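Local coordinates for protein prolyl-ACP dehydrogenase (Oscillatoria sp., PDB 4IRN) that probably oxidises a prolyl group carried on an acyl carrier protein, using bound FAD, in the biosynthesis of the cyanotoxin anatoxin-a, at residues F47-K50 with V51-A55; K79-F83 with G84-W88; Q347-L350 with L351-S354. All blocks are in the same frame, centred on the assembly; numbering follows the deposited sequence.

Interaction 1: F47-K50 with V51-A55; sequences FRKK and VIQFA
Phe47 and Val51 meet one turn apart on helix 42-58, in the N-terminal domain of an acyl-CoA dehydrogenase fold. Successive i to i+4 backbone bonds define the helix here: Val51 N to Phe47 O, Ile52 N to Arg48 O at 2.9 Å, Gln53 N to Lys49 O, and Phe54 N to Lys50 O.

Val51 can be followed outward. Its CB passes 3.5 Å from Arg48 O. Beyond it the branches part: CG1 lies anti to the backbone N (chi1 174°), which leaves CG2 beside that N and turned back along the helix. CG2 therefore reaches Phe47 O at 3.2 Å and, farther out, sits over one face of the Phe47 ring, 4.1 Å from its centroid and 13° off the normal. That near-perpendicular approach identifies a CH-pi contact, displaced toward the CZ-CE2 bond. Phe83 and Trp88 border the same side chains, so this helical face turns inward to the neighbouring helix 74-83 and the loop after it.

A second pair, Arg48 and Ile52, repeats the spacing on another face. The Arg48 chain runs extended from CG to NE, while Gln109 takes a hydrogen bond from its NH2 and Tyr106 offers a cation-pi contact. Ile52 CD1 lies over one face of the guanidinium, 3.4 Å above its plane and off-centre toward the rim, nearest to NH1 at 3.5 Å.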
loop_
_atom_site.group_PDB
_atom_site.type_symbol
_atom_site.label_atom_id
_atom_site.label_comp_id
_atom_site.label_asym_id
_atom_site.label_seq_id
_atom_site.Cartn_x
_atom_site.Cartn_y
_atom_site.Cartn_z
ATOM N N PHE A 47 -29.477 11.596 -21.859
ATOM C CA PHE A 47 -29.954 10.225 -21.627
ATOM C C PHE A 47 -29.533 9.695 -20.265
ATOM O O PHE A 47 -30.352 9.084 -19.573
ATOM C CB PHE A 47 -29.566 9.256 -22.762
ATOM C CG PHE A 47 -30.101 7.850 -22.584
ATOM C CD1 PHE A 47 -31.467 7.606 -22.549
ATOM C CD2 PHE A 47 -29.237 6.771 -22.453
ATOM C CE1 PHE A 47 -31.960 6.311 -22.360
ATOM C CE2 PHE A 47 -29.732 5.472 -22.285
ATOM C CZ PHE A 47 -31.090 5.251 -22.244
ATOM N N ARG A 48 -28.264 9.950 -19.866
ATOM C CA ARG A 48 -27.723 9.558 -18.560
ATOM C C ARG A 48 -28.488 10.286 -17.448
ATOM O O ARG A 48 -28.824 9.669 -16.435
ATOM C CB ARG A 48 -26.214 9.842 -18.484
ATOM C CG ARG A 48 -25.539 9.284 -17.238
ATOM C CD ARG A 48 -24.114 9.769 -17.100
ATOM N NE ARG A 48 -23.594 9.579 -15.745
ATOM C CZ ARG A 48 -23.582 10.519 -14.806
ATOM N NH1 ARG A 48 -24.068 11.728 -15.059
ATOM N NH2 ARG A 48 -23.094 10.255 -13.600
ATOM N N LYS A 49 -28.794 11.576 -17.666
ATOM C CA LYS A 49 -29.557 12.427 -16.747
ATOM C C LYS A 49 -30.977 11.869 -16.599
ATOM O O LYS A 49 -31.515 11.868 -15.497
ATOM C CB LYS A 49 -29.586 13.885 -17.245
ATOM C CG LYS A 49 -29.908 14.909 -16.170
ATOM C CD LYS A 49 -30.160 16.291 -16.776
ATOM C CE LYS A 49 -30.599 17.306 -15.745
ATOM N NZ LYS A 49 -31.993 17.073 -15.267
ATOM N N LYS A 50 -31.564 11.361 -17.701
ATOM C CA LYS A 50 -32.893 10.742 -17.729
ATOM C C LYS A 50 -32.874 9.414 -16.946
ATOM O O LYS A 50 -33.848 9.112 -16.247
ATOM C CB LYS A 50 -33.341 10.518 -19.186
ATOM C CG LYS A 50 -34.787 10.066 -19.359
ATOM C CD LYS A 50 -35.040 9.569 -20.769
ATOM C CE LYS A 50 -36.363 8.862 -20.903
ATOM N NZ LYS A 50 -36.461 8.138 -22.195
ATOM N N VAL A 51 -31.753 8.642 -17.055
ATOM C CA VAL A 51 -31.540 7.370 -16.349
ATOM C C VAL A 51 -31.461 7.629 -14.832
ATOM O O VAL A 51 -32.136 6.930 -14.075
ATOM C CB VAL A 51 -30.317 6.573 -16.893
ATOM C CG1 VAL A 51 -30.030 5.337 -16.040
ATOM C CG2 VAL A 51 -30.527 6.160 -18.348
ATOM N N ILE A 52 -30.672 8.652 -14.400
ATOM C CA ILE A 52 -30.516 9.038 -12.989
ATOM C C ILE A 52 -31.875 9.423 -12.389
ATOM O O ILE A 52 -32.242 8.881 -11.349
ATOM C CB ILE A 52 -29.428 10.148 -12.784
ATOM C CG1 ILE A 52 -28.022 9.629 -13.160
ATOM C CG2 ILE A 52 -29.434 10.728 -11.341
ATOM C CD1 ILE A 52 -26.987 10.692 -13.453
ATOM N N GLN A 53 -32.631 10.322 -13.073
ATOM C CA GLN A 53 -33.963 10.789 -12.659
ATOM C C GLN A 53 -34.955 9.631 -12.498
ATOM O O GLN A 53 -35.660 9.573 -11.489
ATOM C CB GLN A 53 -34.514 11.851 -13.628
ATOM C CG GLN A 53 -33.771 13.196 -13.644
ATOM C CD GLN A 53 -33.640 13.910 -12.314
ATOM O OE1 GLN A 53 -34.603 14.060 -11.550
ATOM N NE2 GLN A 53 -32.440 14.406 -12.033
ATOM N N PHE A 54 -34.980 8.689 -13.471
ATOM C CA PHE A 54 -35.830 7.482 -13.449
ATOM C C PHE A 54 -35.513 6.630 -12.217
ATOM O O PHE A 54 -36.424 6.229 -11.486
ATOM C CB PHE A 54 -35.644 6.668 -14.755
ATOM C CG PHE A 54 -35.944 5.184 -14.683
ATOM C CD1 PHE A 54 -37.254 4.719 -14.705
ATOM C CD2 PHE A 54 -34.911 4.249 -14.651
ATOM C CE1 PHE A 54 -37.529 3.346 -14.644
ATOM C CE2 PHE A 54 -35.187 2.878 -14.595
ATOM C CZ PHE A 54 -36.493 2.436 -14.596
ATOM N N ALA A 55 -34.194 6.374 -11.985
ATOM C CA ALA A 55 -33.678 5.587 -10.859
ATOM C C ALA A 55 -33.949 6.248 -9.509
ATOM O O ALA A 55 -34.236 5.548 -8.537
ATOM C CB ALA A 55 -32.188 5.324 -11.038
#

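Interaction 2: K79-F83 with G84-W88; sequences KCSEF and GVHGW
His86 has chi1 -54°, which sets its CG anti to the carbonyl carbon and swings the imidazole back against Ser81; chi1 of Val85 (-174°) likewise leaves CG2 beside its own N, facing Cys80. The consequences can be measured. His86 ND1 lies 3.6 Å from Ser81 CB, a van der Waals contact, while Val85 CG2 packs on Cys80 CB at 3.8 Å. The imidazole also meets the rings of Trp77, on the same helix 74-83, and of His127, on helix 118-138, so it lies between the two helices.

On another side of the turn, Phe83 and Trp88 touch rim to rim: Phe83 CE1 and Trp88 CZ2 are 4.2 Å apart, each atom near the plane of the other ring. Within its own segment Trp88 packs one indole face on Val85 CA, which lies 3.6 Å above the ring centre. A water in the indole plane joins the two segments, accepting from Trp88 NE1 at 2.7 Å and donating to Phe83 O, so the last helical carbonyl has a partner although the regular helix has stopped.

Cys80 O takes two backbone bonds, from Gly84 N and from Val85 N at 3.0 Å, and the donors arrive from opposite faces of the carbonyl plane. Gly84 has a phi of 117°, where a CB would collide with the carbonyl O of Phe83; glycine avoids this. A positive-phi C-prime residue, together with the Val85 N to Cys80 O bond, is the signature of a Schellman motif, which here ends helix 74-83 in the N-terminal domain.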
loop_
_atom_site.group_PDB
_atom_site.type_symbol
_atom_site.label_atom_id
_atom_site.label_comp_id
_atom_site.label_asym_id
_atom_site.label_seq_id
_atom_site.Cartn_x
_atom_site.Cartn_y
_atom_site.Cartn_z
ATOM N N LYS A 79 -39.732 -2.526 -14.048
ATOM C CA LYS A 79 -39.674 -1.098 -14.399
ATOM C C LYS A 79 -38.450 -0.756 -15.245
ATOM O O LYS A 79 -38.562 0.042 -16.175
ATOM C CB LYS A 79 -39.750 -0.202 -13.151
ATOM C CG LYS A 79 -41.147 -0.077 -12.586
ATOM C CD LYS A 79 -41.203 0.955 -11.483
ATOM C CE LYS A 79 -42.571 1.077 -10.863
ATOM N NZ LYS A 79 -43.481 1.874 -11.727
ATOM N N CYS A 80 -37.301 -1.382 -14.937
ATOM C CA CYS A 80 -36.046 -1.218 -15.668
ATOM C C CYS A 80 -36.157 -1.776 -17.089
ATOM O O CYS A 80 -35.668 -1.146 -18.027
ATOM C CB CYS A 80 -34.887 -1.851 -14.907
ATOM S SG CYS A 80 -34.266 -0.837 -13.544
ATOM N N SER A 81 -36.829 -2.938 -17.248
ATOM C CA SER A 81 -37.070 -3.575 -18.552
ATOM C C SER A 81 -38.016 -2.731 -19.412
ATOM O O SER A 81 -37.817 -2.659 -20.625
ATOM C CB SER A 81 -37.618 -4.989 -18.384
ATOM O OG SER A 81 -37.710 -5.633 -19.646
ATOM N N GLU A 82 -39.034 -2.084 -18.773
ATOM C CA GLU A 82 -39.993 -1.179 -19.417
ATOM C C GLU A 82 -39.237 0.054 -19.936
ATOM O O GLU A 82 -39.549 0.544 -21.023
ATOM C CB GLU A 82 -41.081 -0.732 -18.426
ATOM C CG GLU A 82 -42.160 -1.759 -18.140
ATOM C CD GLU A 82 -42.927 -1.544 -16.842
ATOM O OE1 GLU A 82 -43.206 -0.373 -16.488
ATOM O OE2 GLU A 82 -43.265 -2.557 -16.185
ATOM N N PHE A 83 -38.231 0.537 -19.163
ATOM C CA PHE A 83 -37.395 1.689 -19.514
ATOM C C PHE A 83 -36.482 1.341 -20.685
ATOM O O PHE A 83 -36.223 2.200 -21.534
ATOM C CB PHE A 83 -36.598 2.194 -18.300
ATOM C CG PHE A 83 -35.947 3.548 -18.494
ATOM C CD1 PHE A 83 -34.627 3.650 -18.918
ATOM C CD2 PHE A 83 -36.648 4.725 -18.233
ATOM C CE1 PHE A 83 -34.026 4.903 -19.099
ATOM C CE2 PHE A 83 -36.045 5.976 -18.413
ATOM C CZ PHE A 83 -34.737 6.056 -18.845
ATOM N N GLY A 84 -36.043 0.078 -20.732
ATOM C CA GLY A 84 -35.216 -0.465 -21.800
ATOM C C GLY A 84 -33.832 -0.935 -21.414
ATOM O O GLY A 84 -33.076 -1.325 -22.303
ATOM N N VAL A 85 -33.495 -0.929 -20.106
ATOM C CA VAL A 85 -32.169 -1.312 -19.576
ATOM C C VAL A 85 -31.621 -2.592 -20.215
ATOM O O VAL A 85 -30.555 -2.565 -20.839
ATOM C CB VAL A 85 -32.096 -1.364 -18.018
ATOM C CG1 VAL A 85 -30.668 -1.609 -17.551
ATOM C CG2 VAL A 85 -32.639 -0.086 -17.387
ATOM N N HIS A 86 -32.374 -3.691 -20.098
ATOM C CA HIS A 86 -32.010 -5.013 -20.620
ATOM C C HIS A 86 -31.731 -5.016 -22.124
ATOM O O HIS A 86 -30.811 -5.704 -22.563
ATOM C CB HIS A 86 -33.096 -6.036 -20.275
ATOM C CG HIS A 86 -33.425 -6.095 -18.814
ATOM N ND1 HIS A 86 -34.003 -5.023 -18.156
ATOM C CD2 HIS A 86 -33.264 -7.105 -17.934
ATOM C CE1 HIS A 86 -34.169 -5.412 -16.904
ATOM N NE2 HIS A 86 -33.730 -6.652 -16.719
ATOM N N GLY A 87 -32.498 -4.223 -22.876
ATOM C CA GLY A 87 -32.377 -4.105 -24.322
ATOM C C GLY A 87 -31.308 -3.153 -24.825
ATOM O O GLY A 87 -31.086 -3.095 -26.039
ATOM N N TRP A 88 -30.639 -2.391 -23.912
ATOM C CA TRP A 88 -29.602 -1.405 -24.263
ATOM C C TRP A 88 -28.545 -1.882 -25.278
ATOM O O TRP A 88 -28.388 -1.203 -26.290
ATOM C CB TRP A 88 -28.956 -0.742 -23.024
ATOM C CG TRP A 88 -29.800 0.268 -22.300
ATOM C CD1 TRP A 88 -30.945 0.856 -22.745
ATOM C CD2 TRP A 88 -29.511 0.865 -21.030
ATOM N NE1 TRP A 88 -31.411 1.752 -21.815
ATOM C CE2 TRP A 88 -30.546 1.782 -20.752
ATOM C CE3 TRP A 88 -28.479 0.704 -20.087
ATOM C CZ2 TRP A 88 -30.584 2.536 -19.569
ATOM C CZ3 TRP A 88 -28.517 1.452 -18.917
ATOM C CH2 TRP A 88 -29.562 2.351 -18.666
HETATM O O HOH W 1 -35.820 -3.780 -21.983
HETATM O O HOH W 2 -33.719 2.961 -22.580
#

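Interaction 3: Q347-L350 with L351-S354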
loop_
_atom_site.group_PDB
_atom_site.type_symbol
_atom_site.label_atom_id
_atom_site.label_comp_id
_atom_site.label_asym_id
_atom_site.label_seq_id
_atom_site.Cartn_x
_atom_site.Cartn_y
_atom_site.Cartn_z
ATOM N N GLN A 347 -13.436 -5.192 -31.422
ATOM C CA GLN A 347 -12.106 -5.719 -31.088
ATOM C C GLN A 347 -12.156 -6.691 -29.918
ATOM O O GLN A 347 -13.052 -6.594 -29.066
ATOM C CB GLN A 347 -11.125 -4.577 -30.780
ATOM C CG GLN A 347 -10.750 -3.733 -31.993
ATOM C CD GLN A 347 -9.744 -2.681 -31.623
ATOM O OE1 GLN A 347 -10.061 -1.693 -30.953
ATOM N NE2 GLN A 347 -8.504 -2.869 -32.058
ATOM N N MET A 348 -11.171 -7.637 -29.877
ATOM C CA MET A 348 -11.045 -8.609 -28.798
ATOM C C MET A 348 -10.395 -7.875 -27.615
ATOM O O MET A 348 -9.232 -7.442 -27.710
ATOM C CB MET A 348 -10.178 -9.796 -29.248
ATOM C CG MET A 348 -10.305 -11.037 -28.357
ATOM S SD MET A 348 -9.468 -11.000 -26.741
ATOM C CE MET A 348 -7.779 -11.102 -27.243
ATOM N N ALA A 349 -11.184 -7.699 -26.510
ATOM C CA ALA A 349 -10.704 -6.947 -25.361
ATOM C C ALA A 349 -10.703 -7.714 -24.024
ATOM O O ALA A 349 -11.074 -7.136 -22.997
ATOM C CB ALA A 349 -11.480 -5.639 -25.241
ATOM N N LEU A 350 -10.229 -8.982 -24.013
ATOM C CA LEU A 350 -10.165 -9.779 -22.779
ATOM C C LEU A 350 -9.126 -9.237 -21.792
ATOM O O LEU A 350 -9.377 -9.238 -20.590
ATOM C CB LEU A 350 -9.941 -11.269 -23.074
ATOM C CG LEU A 350 -10.097 -12.253 -21.900
ATOM C CD1 LEU A 350 -11.558 -12.530 -21.582
ATOM C CD2 LEU A 350 -9.419 -13.547 -22.213
ATOM N N LEU A 351 -7.982 -8.750 -22.294
ATOM C CA LEU A 351 -6.940 -8.143 -21.461
ATOM C C LEU A 351 -7.467 -6.858 -20.816
ATOM O O LEU A 351 -7.283 -6.666 -19.622
ATOM C CB LEU A 351 -5.678 -7.844 -22.307
ATOM C CG LEU A 351 -4.582 -6.947 -21.690
ATOM C CD1 LEU A 351 -3.910 -7.608 -20.489
ATOM C CD2 LEU A 351 -3.560 -6.562 -22.731
ATOM N N GLU A 352 -8.133 -5.998 -21.605
ATOM C CA GLU A 352 -8.674 -4.724 -21.144
ATOM C C GLU A 352 -9.833 -4.899 -20.171
ATOM O O GLU A 352 -9.954 -4.110 -19.236
ATOM C CB GLU A 352 -9.043 -3.822 -22.324
ATOM C CG GLU A 352 -7.829 -3.267 -23.062
ATOM C CD GLU A 352 -7.082 -4.198 -24.008
ATOM O OE1 GLU A 352 -7.614 -5.282 -24.344
ATOM O OE2 GLU A 352 -5.962 -3.829 -24.429
ATOM N N ALA A 353 -10.665 -5.937 -20.370
ATOM C CA ALA A 353 -11.800 -6.258 -19.500
ATOM C C ALA A 353 -11.299 -6.781 -18.158
ATOM O O ALA A 353 -11.890 -6.462 -17.125
ATOM C CB ALA A 353 -12.692 -7.294 -20.162
ATOM N N SER A 354 -10.198 -7.565 -18.177
ATOM C CA SER A 354 -9.574 -8.137 -16.985
ATOM C C SER A 354 -8.928 -7.053 -16.143
ATOM O O SER A 354 -9.060 -7.079 -14.923
ATOM C CB SER A 354 -8.559 -9.203 -17.367
ATOM O OG SER A 354 -9.185 -10.263 -18.074
HETATM O O HOH W 3 -7.518 -8.323 -25.231
#
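Ser354 points its hydroxyl back along the helix to Leu350 O, four residues earlier. With OG anti to the carbonyl carbon (chi1 -61°), the hydroxyl sits beside its own backbone N, and both can donate to the same oxygen: OG at 2.7 Å and N at 3.0 Å. They approach from opposite faces of the Leu350 carbonyl plane, OG tilted 27° from it. Arg280 NH1 also bonds to this OG, tying the first turn to helix 268-282.

Leu350 itself turns away from the following turn, and its side chain packs on Met276 and Phe413. The Ala353 methyl points toward the preceding turn and comes within 3.3 Å of Ala349 O, the carbonyl that accepts the Ala353 N-H. This is the start of helix 350-375 in the C-terminal domain of the acyl-CoA dehydrogenase fold, with Ala349 at the N-cap position.

Glu352 bends at chi2 (77°), folding its carboxylate back beside Ala349. OE1 consequently lies 3.7 Å from Ala349 CA. One water bridges the start of the helix, accepting from Leu351 N at 3.0 Å and donating to Met348 O and to Glu352 OE1 at 3.2 Å. Met348 SD receives a weak bond from Leu350 N, while Glu277 accepts one from Ala349 N.

Overall arrangement
Interactions 1 and 2 belong to one neighbourhood of the N-terminal domain, with centres about 12 Å apart, and they touch: Phe54 CD1 approaches Phe83 CD2 at 3.6 Å, and Val51 CG2 also meets the Phe83 ring. Interaction 1 is a surface contact within a continuing helix, whereas interaction 2 is buried and closes one, adding a ring-edge contact between Phe83 and Trp88 and ordered water to its backbone bonds. Interaction 3 stands apart in the C-terminal domain, its centre about 26 Å from that of interaction 2, and is partly buried. It opens a helix, so polar and water-mediated bonds dominate there, in contrast to the CH-pi and guanidinium-face contacts of 47-55.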